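Local coordinates for neurotoxin (Clostridium botulinum, PDB 2QN0), which probably cleaves neuronal SNARE proteins as the zinc-dependent protease light chain of the type C botulinum neurotoxin, at residues Asn311-Ser314 / Phe315-Tyr318; Asn7-Tyr10 / Ser11-Val14; Asn177-Ala181 / Ala182-Phe186; Arg372-Tyr375 / Leu376-Val379. All blocks are in the same frame, centred on the assembly; numbering follows the deposited sequence.

Contact 1: residues Asn311-Ser314 / Phe315-Tyr318; sequences NPSS and FNKY
P312 meets F315 at one edge of the aromatic ring, and this is the apolar part of a turn otherwise held by polar bonds. P312 CD lies near the ring plane, 3.6 Å from F315 CD2. F315 carries CG beside its backbone N (chi1 -83°), which turns the ring so that its CD2 edge meets P312 CD. The same ring stacks on that of F129, so P312 borders an aromatic pair; the proline itself follows a cis peptide bond.

Two backbone bonds, each spanning three residues, define the turn: F315 N donates to P312 O at 3.0 Å, and N316 N to S313 O at 2.8 Å. A third of the same span, Y318 N to F315 O, continues the series.

The charged end of K317 reaches back over this turn. CG sits between the backbone N and the carbonyl carbon (chi1 73°), and bends at chi3 and chi4 fold the chain until K317 NZ donates to S314 O at 3.0 Å, 19° from the carbonyl plane. Water 1 bridges neighbouring groups: it donates to S313 O and accepts from K317 N and K317 NZ. K317 CG itself lies 3.3 Å above the plane of the Y318 ring, over its centre.

N316 turns its OD1 to the backbone N of A310, tying the turn back to the preceding strand. With their i to i+3 bonds, residues 313-317 form a short 3-10 segment on the surface, leading from strand 309-311 to Y318, the N-cap of helix 319-330.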
loop_
_atom_site.group_PDB
_atom_site.type_symbol
_atom_site.label_atom_id
_atom_site.label_comp_id
_atom_site.label_asym_id
_atom_site.label_seq_id
_atom_site.Cartn_x
_atom_site.Cartn_y
_atom_site.Cartn_z
ATOM N N ASN A 311 24.269 1.572 -13.428
ATOM C CA ASN A 311 24.788 0.607 -12.468
ATOM C C ASN A 311 23.680 -0.383 -12.115
ATOM O O ASN A 311 22.577 0.021 -11.747
ATOM C CB ASN A 311 25.257 1.321 -11.198
ATOM C CG ASN A 311 25.717 0.355 -10.123
ATOM O OD1 ASN A 311 26.675 -0.393 -10.316
ATOM N ND2 ASN A 311 25.028 0.361 -8.984
ATOM N N PRO A 312 23.943 -1.692 -12.262
ATOM C CA PRO A 312 25.208 -2.267 -12.740
ATOM C C PRO A 312 25.421 -2.006 -14.232
ATOM O O PRO A 312 24.490 -1.619 -14.941
ATOM C CB PRO A 312 25.053 -3.753 -12.414
ATOM C CG PRO A 312 23.584 -3.972 -12.539
ATOM C CD PRO A 312 23.010 -2.753 -11.851
ATOM N N SER A 313 26.649 -2.225 -14.698
ATOM C CA SER A 313 27.017 -1.995 -16.095
ATOM C C SER A 313 26.152 -2.702 -17.129
ATOM O O SER A 313 25.986 -2.210 -18.246
ATOM C CB SER A 313 28.480 -2.388 -16.320
ATOM O OG SER A 313 29.343 -1.567 -15.556
ATOM N N SER A 314 25.611 -3.859 -16.768
ATOM C CA SER A 314 24.774 -4.610 -17.693
ATOM C C SER A 314 23.581 -3.788 -18.188
ATOM O O SER A 314 22.989 -4.101 -19.220
ATOM C CB SER A 314 24.287 -5.898 -17.026
ATOM O OG SER A 314 23.653 -5.624 -15.791
ATOM N N PHE A 315 23.239 -2.730 -17.456
ATOM C CA PHE A 315 22.120 -1.869 -17.831
ATOM C C PHE A 315 22.511 -0.766 -18.818
ATOM O O PHE A 315 21.644 -0.091 -19.371
ATOM C CB PHE A 315 21.504 -1.234 -16.575
ATOM C CG PHE A 315 20.517 -2.120 -15.866
ATOM C CD1 PHE A 315 19.203 -2.210 -16.308
ATOM C CD2 PHE A 315 20.903 -2.867 -14.757
ATOM C CE1 PHE A 315 18.280 -3.033 -15.655
ATOM C CE2 PHE A 315 19.990 -3.692 -14.097
ATOM C CZ PHE A 315 18.675 -3.772 -14.550
ATOM N N ASN A 316 23.807 -0.580 -19.048
ATOM C CA ASN A 316 24.243 0.464 -19.975
ATOM C C ASN A 316 23.574 0.375 -21.340
ATOM O O ASN A 316 23.160 1.388 -21.902
ATOM C CB ASN A 316 25.766 0.435 -20.157
ATOM C CG ASN A 316 26.508 1.027 -18.976
ATOM O OD1 ASN A 316 26.130 2.077 -18.457
ATOM N ND2 ASN A 316 27.580 0.366 -18.555
ATOM N N LYS A 317 23.460 -0.835 -21.877
ATOM C CA LYS A 317 22.851 -1.014 -23.189
ATOM C C LYS A 317 21.342 -0.765 -23.189
ATOM O O LYS A 317 20.719 -0.711 -24.249
ATOM C CB LYS A 317 23.141 -2.423 -23.716
ATOM C CG LYS A 317 22.367 -3.525 -23.014
ATOM C CD LYS A 317 22.738 -4.902 -23.556
ATOM C CE LYS A 317 24.072 -5.380 -23.008
ATOM N NZ LYS A 317 24.008 -5.628 -21.535
ATOM N N TYR A 318 20.759 -0.601 -22.004
ATOM C CA TYR A 318 19.319 -0.374 -21.896
ATOM C C TYR A 318 18.953 1.019 -21.386
ATOM O O TYR A 318 17.830 1.243 -20.938
ATOM C CB TYR A 318 18.697 -1.436 -20.982
ATOM C CG TYR A 318 18.982 -2.850 -21.439
ATOM C CD1 TYR A 318 18.538 -3.300 -22.679
ATOM C CD2 TYR A 318 19.732 -3.724 -20.649
ATOM C CE1 TYR A 318 18.835 -4.586 -23.130
ATOM C CE2 TYR A 318 20.035 -5.014 -21.089
ATOM C CZ TYR A 318 19.585 -5.435 -22.330
ATOM O OH TYR A 318 19.887 -6.701 -22.779
HETATM O O HOH W 1 25.425 -2.994 -20.959
#

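Contact 2: residues Asn7-Tyr10 / Ser11-Val14; sequences NFNY and SDPV
N9 and D12 are joined three times across a tight reversal: by the backbone bond of a type I beta turn and by both oxygens of the D12 carboxylate. The turn bond runs from D12 N to N9 O over 3.0 Å. The reversal precedes strand 19-23 and lies against helix 80-97, with F8 resting on L87 and I19.

The aspartate turns its carboxylate back over the start of the turn because CG stands beside its own backbone N, opposite the carbonyl carbon (chi1 -70°). OD2 then accepts from N9 N at 2.9 Å, the donor lying above the carboxylate plane, 70° out of it. OD1 is reached differently: N9 ND2 approaches on the syn side at 3.2 Å, much closer to that plane. The oxygen lies in the amide plane of N9, yet the two flat groups stand 84° apart. N9 CB lies 3.3 Å from D12 OD1.

D12 OD2 also accepts a hydrogen bond from water 2 at 2.7 Å, and it sits near the plane of the F8 ring, at its edge. At the other end of the N9 amide, OD1 accepts from K88 NZ, which fixes which way round the amide faces.

K35 bonds to the backbone oxygens of Y10 and D12. With backbone, amide and water donors all directed at one carboxylate, the negative charge of D12 would be expected to be stabilised and its ionised form favoured.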
loop_
_atom_site.group_PDB
_atom_site.type_symbol
_atom_site.label_atom_id
_atom_site.label_comp_id
_atom_site.label_asym_id
_atom_site.label_seq_id
_atom_site.Cartn_x
_atom_site.Cartn_y
_atom_site.Cartn_z
ATOM N N ASN A 7 -2.657 -16.747 -9.631
ATOM C CA ASN A 7 -3.191 -17.569 -8.547
ATOM C C ASN A 7 -2.079 -18.462 -8.010
ATOM O O ASN A 7 -1.274 -18.989 -8.779
ATOM C CB ASN A 7 -4.345 -18.436 -9.054
ATOM C CG ASN A 7 -5.575 -17.625 -9.386
ATOM O OD1 ASN A 7 -6.224 -17.069 -8.498
ATOM N ND2 ASN A 7 -5.901 -17.543 -10.670
ATOM N N PHE A 8 -2.046 -18.643 -6.695
ATOM C CA PHE A 8 -1.008 -19.454 -6.072
ATOM C C PHE A 8 -1.479 -20.231 -4.856
ATOM O O PHE A 8 -2.493 -19.906 -4.241
ATOM C CB PHE A 8 0.139 -18.570 -5.568
ATOM C CG PHE A 8 0.800 -17.742 -6.624
ATOM C CD1 PHE A 8 1.665 -18.319 -7.544
ATOM C CD2 PHE A 8 0.594 -16.366 -6.665
ATOM C CE1 PHE A 8 2.323 -17.539 -8.490
ATOM C CE2 PHE A 8 1.246 -15.577 -7.605
ATOM C CZ PHE A 8 2.112 -16.161 -8.519
ATOM N N ASN A 9 -0.696 -21.254 -4.528
ATOM C CA ASN A 9 -0.868 -22.072 -3.335
ATOM C C ASN A 9 0.499 -21.791 -2.735
ATOM O O ASN A 9 1.487 -21.731 -3.471
ATOM C CB ASN A 9 -0.969 -23.566 -3.660
ATOM C CG ASN A 9 -2.255 -23.924 -4.358
ATOM O OD1 ASN A 9 -3.345 -23.708 -3.828
ATOM N ND2 ASN A 9 -2.138 -24.481 -5.557
ATOM N N TYR A 10 0.582 -21.610 -1.424
ATOM C CA TYR A 10 1.873 -21.320 -0.816
ATOM C C TYR A 10 2.894 -22.409 -1.136
ATOM O O TYR A 10 4.087 -22.133 -1.269
ATOM C CB TYR A 10 1.737 -21.186 0.700
ATOM C CG TYR A 10 3.008 -20.717 1.362
ATOM C CD1 TYR A 10 3.468 -19.412 1.183
ATOM C CD2 TYR A 10 3.777 -21.588 2.138
ATOM C CE1 TYR A 10 4.662 -18.985 1.755
ATOM C CE2 TYR A 10 4.976 -21.170 2.716
ATOM C CZ TYR A 10 5.411 -19.867 2.519
ATOM O OH TYR A 10 6.596 -19.448 3.079
ATOM N N SER A 11 2.413 -23.641 -1.270
ATOM C CA SER A 11 3.277 -24.785 -1.552
ATOM C C SER A 11 3.774 -24.892 -2.994
ATOM O O SER A 11 4.644 -25.717 -3.282
ATOM C CB SER A 11 2.552 -26.082 -1.180
ATOM O OG SER A 11 1.355 -26.215 -1.926
ATOM N N ASP A 12 3.232 -24.081 -3.901
ATOM C CA ASP A 12 3.662 -24.142 -5.298
ATOM C C ASP A 12 5.174 -23.988 -5.412
ATOM O O ASP A 12 5.780 -23.165 -4.729
ATOM C CB ASP A 12 2.958 -23.071 -6.138
ATOM C CG ASP A 12 1.481 -23.363 -6.338
ATOM O OD1 ASP A 12 1.052 -24.504 -6.048
ATOM O OD2 ASP A 12 0.751 -22.459 -6.796
ATOM N N PRO A 13 5.804 -24.790 -6.288
ATOM C CA PRO A 13 7.252 -24.776 -6.511
ATOM C C PRO A 13 7.806 -23.481 -7.093
ATOM O O PRO A 13 7.132 -22.797 -7.863
ATOM C CB PRO A 13 7.467 -25.944 -7.480
ATOM C CG PRO A 13 6.268 -26.822 -7.267
ATOM C CD PRO A 13 5.163 -25.820 -7.122
ATOM N N VAL A 14 9.043 -23.165 -6.721
ATOM C CA VAL A 14 9.734 -21.991 -7.241
ATOM C C VAL A 14 9.867 -22.236 -8.742
ATOM O O VAL A 14 10.138 -23.360 -9.165
ATOM C CB VAL A 14 11.143 -21.864 -6.615
ATOM C CG1 VAL A 14 11.980 -20.850 -7.386
ATOM C CG2 VAL A 14 11.021 -21.451 -5.154
HETATM O O HOH W 2 1.163 -21.368 -9.229
#

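Contact 3: residues Asn177-Ala181 / Ala182-Phe186; sequences NNTFA and AQEGF
A short 3-10 turn, A181-Q183, interrupts the loop between strands 169-171 and 190-193, and T179 and E184 meet across it. T179 OG1 donates to E184 OE2 over 2.6 Å, and OE2 accepts on its syn lone pair. The threonine and glutamate side chains are nearly perpendicular. E184 spans the distance with a chain extended beyond CG, while T179 OG1 lies between its backbone N and carbonyl carbon (chi1 54°), facing the acid.

The turn itself is closed by Q183 N to F180 O at 3.1 Å and E184 N to A181 O at 3.0 Å, the i to i+3 pattern of a 3-10 helix. F180 and Q183 run in the same direction, flank to flank: F180 CB is 3.8 Å from Q183 CD, and the ring and amide planes are 51° apart. The F180 ring has a cation-pi partner in K174.

On the buried side, A181 CB packs at 3.9 Å against F186 CB, whose side chain continues onto I300 and R303 of helix 283-304. G185, with its positive phi of 79°, turns the chain between E184 and F186, and its oxygen accepts from Y330 OH.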
loop_
_atom_site.group_PDB
_atom_site.type_symbol
_atom_site.label_atom_id
_atom_site.label_comp_id
_atom_site.label_asym_id
_atom_site.label_seq_id
_atom_site.Cartn_x
_atom_site.Cartn_y
_atom_site.Cartn_z
ATOM N N ASN A 177 22.945 7.864 5.161
ATOM C CA ASN A 177 23.337 9.168 4.628
ATOM C C ASN A 177 22.508 9.741 3.481
ATOM O O ASN A 177 22.887 10.754 2.891
ATOM C CB ASN A 177 24.812 9.139 4.218
ATOM C CG ASN A 177 25.736 8.853 5.389
ATOM O OD1 ASN A 177 25.667 9.515 6.426
ATOM N ND2 ASN A 177 26.607 7.864 5.228
ATOM N N ASN A 178 21.382 9.112 3.159
ATOM C CA ASN A 178 20.536 9.621 2.086
ATOM C C ASN A 178 19.229 10.174 2.647
ATOM O O ASN A 178 18.951 10.055 3.841
ATOM C CB ASN A 178 20.204 8.518 1.070
ATOM C CG ASN A 178 21.440 7.897 0.447
ATOM O OD1 ASN A 178 22.400 8.592 0.111
ATOM N ND2 ASN A 178 21.412 6.579 0.270
ATOM N N THR A 179 18.439 10.794 1.778
ATOM C CA THR A 179 17.135 11.324 2.160
ATOM C C THR A 179 16.125 10.428 1.443
ATOM O O THR A 179 16.511 9.652 0.573
ATOM C CB THR A 179 16.957 12.784 1.701
ATOM O OG1 THR A 179 17.218 12.879 0.296
ATOM C CG2 THR A 179 17.912 13.699 2.459
ATOM N N PHE A 180 14.846 10.528 1.795
ATOM C CA PHE A 180 13.820 9.686 1.173
ATOM C C PHE A 180 13.462 10.049 -0.265
ATOM O O PHE A 180 12.830 11.074 -0.527
ATOM C CB PHE A 180 12.549 9.689 2.030
ATOM C CG PHE A 180 12.684 8.921 3.314
ATOM C CD1 PHE A 180 12.769 7.532 3.302
ATOM C CD2 PHE A 180 12.739 9.585 4.537
ATOM C CE1 PHE A 180 12.908 6.810 4.491
ATOM C CE2 PHE A 180 12.877 8.876 5.733
ATOM C CZ PHE A 180 12.962 7.486 5.709
ATOM N N ALA A 181 13.859 9.182 -1.192
ATOM C CA ALA A 181 13.593 9.380 -2.610
ATOM C C ALA A 181 12.098 9.434 -2.933
ATOM O O ALA A 181 11.700 10.051 -3.916
ATOM C CB ALA A 181 14.264 8.270 -3.421
ATOM N N ALA A 182 11.274 8.790 -2.108
ATOM C CA ALA A 182 9.826 8.778 -2.322
ATOM C C ALA A 182 9.208 10.166 -2.178
ATOM O O ALA A 182 8.086 10.403 -2.624
ATOM C CB ALA A 182 9.159 7.823 -1.335
ATOM N N GLN A 183 9.943 11.076 -1.547
ATOM C CA GLN A 183 9.464 12.441 -1.327
ATOM C C GLN A 183 10.155 13.417 -2.275
ATOM O O GLN A 183 9.931 14.629 -2.195
ATOM C CB GLN A 183 9.767 12.874 0.114
ATOM C CG GLN A 183 9.270 11.911 1.181
ATOM C CD GLN A 183 9.801 12.233 2.570
ATOM O OE1 GLN A 183 10.712 13.049 2.735
ATOM N NE2 GLN A 183 9.241 11.578 3.577
ATOM N N GLU A 184 10.970 12.890 -3.185
ATOM C CA GLU A 184 11.740 13.743 -4.086
ATOM C C GLU A 184 11.650 13.443 -5.581
ATOM O O GLU A 184 12.647 13.549 -6.297
ATOM C CB GLU A 184 13.205 13.710 -3.642
ATOM C CG GLU A 184 13.434 14.255 -2.237
ATOM C CD GLU A 184 14.795 13.881 -1.672
ATOM O OE1 GLU A 184 15.735 13.666 -2.464
ATOM O OE2 GLU A 184 14.929 13.813 -0.432
ATOM N N GLY A 185 10.460 13.078 -6.050
ATOM C CA GLY A 185 10.267 12.791 -7.461
ATOM C C GLY A 185 10.732 11.432 -7.965
ATOM O O GLY A 185 10.095 10.844 -8.838
ATOM N N PHE A 186 11.838 10.930 -7.427
ATOM C CA PHE A 186 12.367 9.634 -7.864
ATOM C C PHE A 186 11.380 8.504 -7.609
ATOM O O PHE A 186 11.075 7.701 -8.494
ATOM C CB PHE A 186 13.644 9.279 -7.103
ATOM C CG PHE A 186 14.730 10.308 -7.204
ATOM C CD1 PHE A 186 15.460 10.457 -8.376
ATOM C CD2 PHE A 186 15.030 11.119 -6.114
ATOM C CE1 PHE A 186 16.482 11.404 -8.462
ATOM C CE2 PHE A 186 16.048 12.066 -6.191
ATOM C CZ PHE A 186 16.774 12.207 -7.369
#

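Contact 4: residues Arg372-Tyr375 / Leu376-Val379; sequences RKIY and LSNV
S377 folds back on I374 in a type I beta turn beside the zinc site of this clostridial neurotoxin protease, in the loop between helix 360-366 and strand 383-384. The Y375 side chain lies about 4 Å from the bound zinc ion and touches E269, one of its ligands, so the turn presents Y375 to the metal site.

The turn is closed by S377 N, which donates to I374 O over 3.1 Å. S377 OG lies 3.0 Å from the same oxygen, but its proton is contested, since N204 O is also an acceptor for that hydroxyl. I374 CG1 comes within 3.3 Å of S377 OG.

Y375 holds its ring out from the turn with CG opposite the backbone N (chi1 179°), toward the metal. L376 CD2 touches it at 3.8 Å from Y375 CD2, and both side chains rest on L265 of strand 261-266. The R372 guanidinium is paired through NE with E360, and Y375 CD1 lies 3.5 Å above one of its faces, offset toward the rim. Water 3 links the turn to R372: it donates to Y375 O at 2.8 Å and to S377 O, and accepts from R372 NH1.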
loop_
_atom_site.group_PDB
_atom_site.type_symbol
_atom_site.label_atom_id
_atom_site.label_comp_id
_atom_site.label_asym_id
_atom_site.label_seq_id
_atom_site.Cartn_x
_atom_site.Cartn_y
_atom_site.Cartn_z
ATOM N N ARG A 372 -16.175 4.442 6.271
ATOM C CA ARG A 372 -16.059 5.509 7.254
ATOM C C ARG A 372 -16.178 6.840 6.523
ATOM O O ARG A 372 -15.711 6.980 5.395
ATOM C CB ARG A 372 -14.713 5.409 7.977
ATOM C CG ARG A 372 -13.501 5.328 7.053
ATOM C CD ARG A 372 -12.223 5.074 7.847
ATOM N NE ARG A 372 -11.067 4.847 6.979
ATOM C CZ ARG A 372 -9.855 4.520 7.419
ATOM N NH1 ARG A 372 -9.634 4.382 8.720
ATOM N NH2 ARG A 372 -8.862 4.323 6.556
ATOM N N LYS A 373 -16.822 7.813 7.159
ATOM C CA LYS A 373 -17.004 9.124 6.552
ATOM C C LYS A 373 -15.706 9.929 6.548
ATOM O O LYS A 373 -15.453 10.709 5.627
ATOM C CB LYS A 373 -18.088 9.896 7.299
ATOM C CG LYS A 373 -18.452 11.224 6.658
ATOM C CD LYS A 373 -19.602 11.877 7.402
ATOM C CE LYS A 373 -19.992 13.200 6.767
ATOM N NZ LYS A 373 -21.113 13.839 7.514
ATOM N N ILE A 374 -14.900 9.746 7.587
ATOM C CA ILE A 374 -13.620 10.439 7.710
ATOM C C ILE A 374 -12.557 9.459 8.180
ATOM O O ILE A 374 -12.870 8.431 8.782
ATOM C CB ILE A 374 -13.685 11.608 8.728
ATOM C CG1 ILE A 374 -14.313 11.132 10.037
ATOM C CG2 ILE A 374 -14.458 12.779 8.129
ATOM C CD1 ILE A 374 -14.253 12.165 11.156
ATOM N N TYR A 375 -11.298 9.780 7.905
ATOM C CA TYR A 375 -10.194 8.917 8.305
ATOM C C TYR A 375 -10.172 8.730 9.824
ATOM O O TYR A 375 -9.852 7.651 10.321
ATOM C CB TYR A 375 -8.865 9.516 7.839
ATOM C CG TYR A 375 -7.659 8.693 8.225
ATOM C CD1 TYR A 375 -7.410 7.459 7.623
ATOM C CD2 TYR A 375 -6.771 9.141 9.204
ATOM C CE1 TYR A 375 -6.300 6.689 7.989
ATOM C CE2 TYR A 375 -5.661 8.382 9.573
ATOM C CZ TYR A 375 -5.432 7.157 8.961
ATOM O OH TYR A 375 -4.337 6.404 9.321
ATOM N N LEU A 376 -10.518 9.781 10.562
ATOM C CA LEU A 376 -10.522 9.707 12.020
ATOM C C LEU A 376 -11.874 9.347 12.636
ATOM O O LEU A 376 -12.167 9.740 13.766
ATOM C CB LEU A 376 -10.018 11.028 12.618
ATOM C CG LEU A 376 -8.568 11.390 12.278
ATOM C CD1 LEU A 376 -8.206 12.719 12.942
ATOM C CD2 LEU A 376 -7.632 10.278 12.742
ATOM N N SER A 377 -12.701 8.614 11.896
ATOM C CA SER A 377 -13.999 8.191 12.422
ATOM C C SER A 377 -13.730 7.381 13.680
ATOM O O SER A 377 -12.739 6.652 13.749
ATOM C CB SER A 377 -14.740 7.292 11.419
ATOM O OG SER A 377 -15.392 8.035 10.400
ATOM N N ASN A 378 -14.594 7.509 14.681
ATOM C CA ASN A 378 -14.406 6.731 15.898
ATOM C C ASN A 378 -14.531 5.268 15.492
ATOM O O ASN A 378 -15.273 4.942 14.568
ATOM C CB ASN A 378 -15.473 7.074 16.932
ATOM C CG ASN A 378 -15.418 8.520 17.362
ATOM O OD1 ASN A 378 -14.352 9.136 17.363
ATOM N ND2 ASN A 378 -16.563 9.068 17.746
ATOM N N VAL A 379 -13.804 4.391 16.168
ATOM C CA VAL A 379 -13.863 2.977 15.834
ATOM C C VAL A 379 -14.326 2.135 17.011
ATOM O O VAL A 379 -14.293 2.572 18.161
ATOM C CB VAL A 379 -12.496 2.460 15.334
ATOM C CG1 VAL A 379 -12.088 3.225 14.077
ATOM C CG2 VAL A 379 -11.441 2.619 16.417
HETATM O O HOH W 3 -11.200 5.446 11.293
#

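How the contacts relate
From the N terminus the order is contact 2, contact 3, contact 1, contact 4, in series with no nesting or crossing, since each is one continuous run of residues. Contact 2 turns the chain ahead of strand 19-23 and lies against helix 80-97. Contact 3 closes a turn in the loop joining strands 169-171 and 190-193, next to helix 283-304. Contact 1 follows strand 309-311 and leads into helix 319-330, its centre about 22 Å from that of contact 3. Contact 4 lies beyond helix 360-366, close to the zinc; its centre is about 48 Å from that of contact 1, on the opposite side of the chain's centre. None of the four touches another.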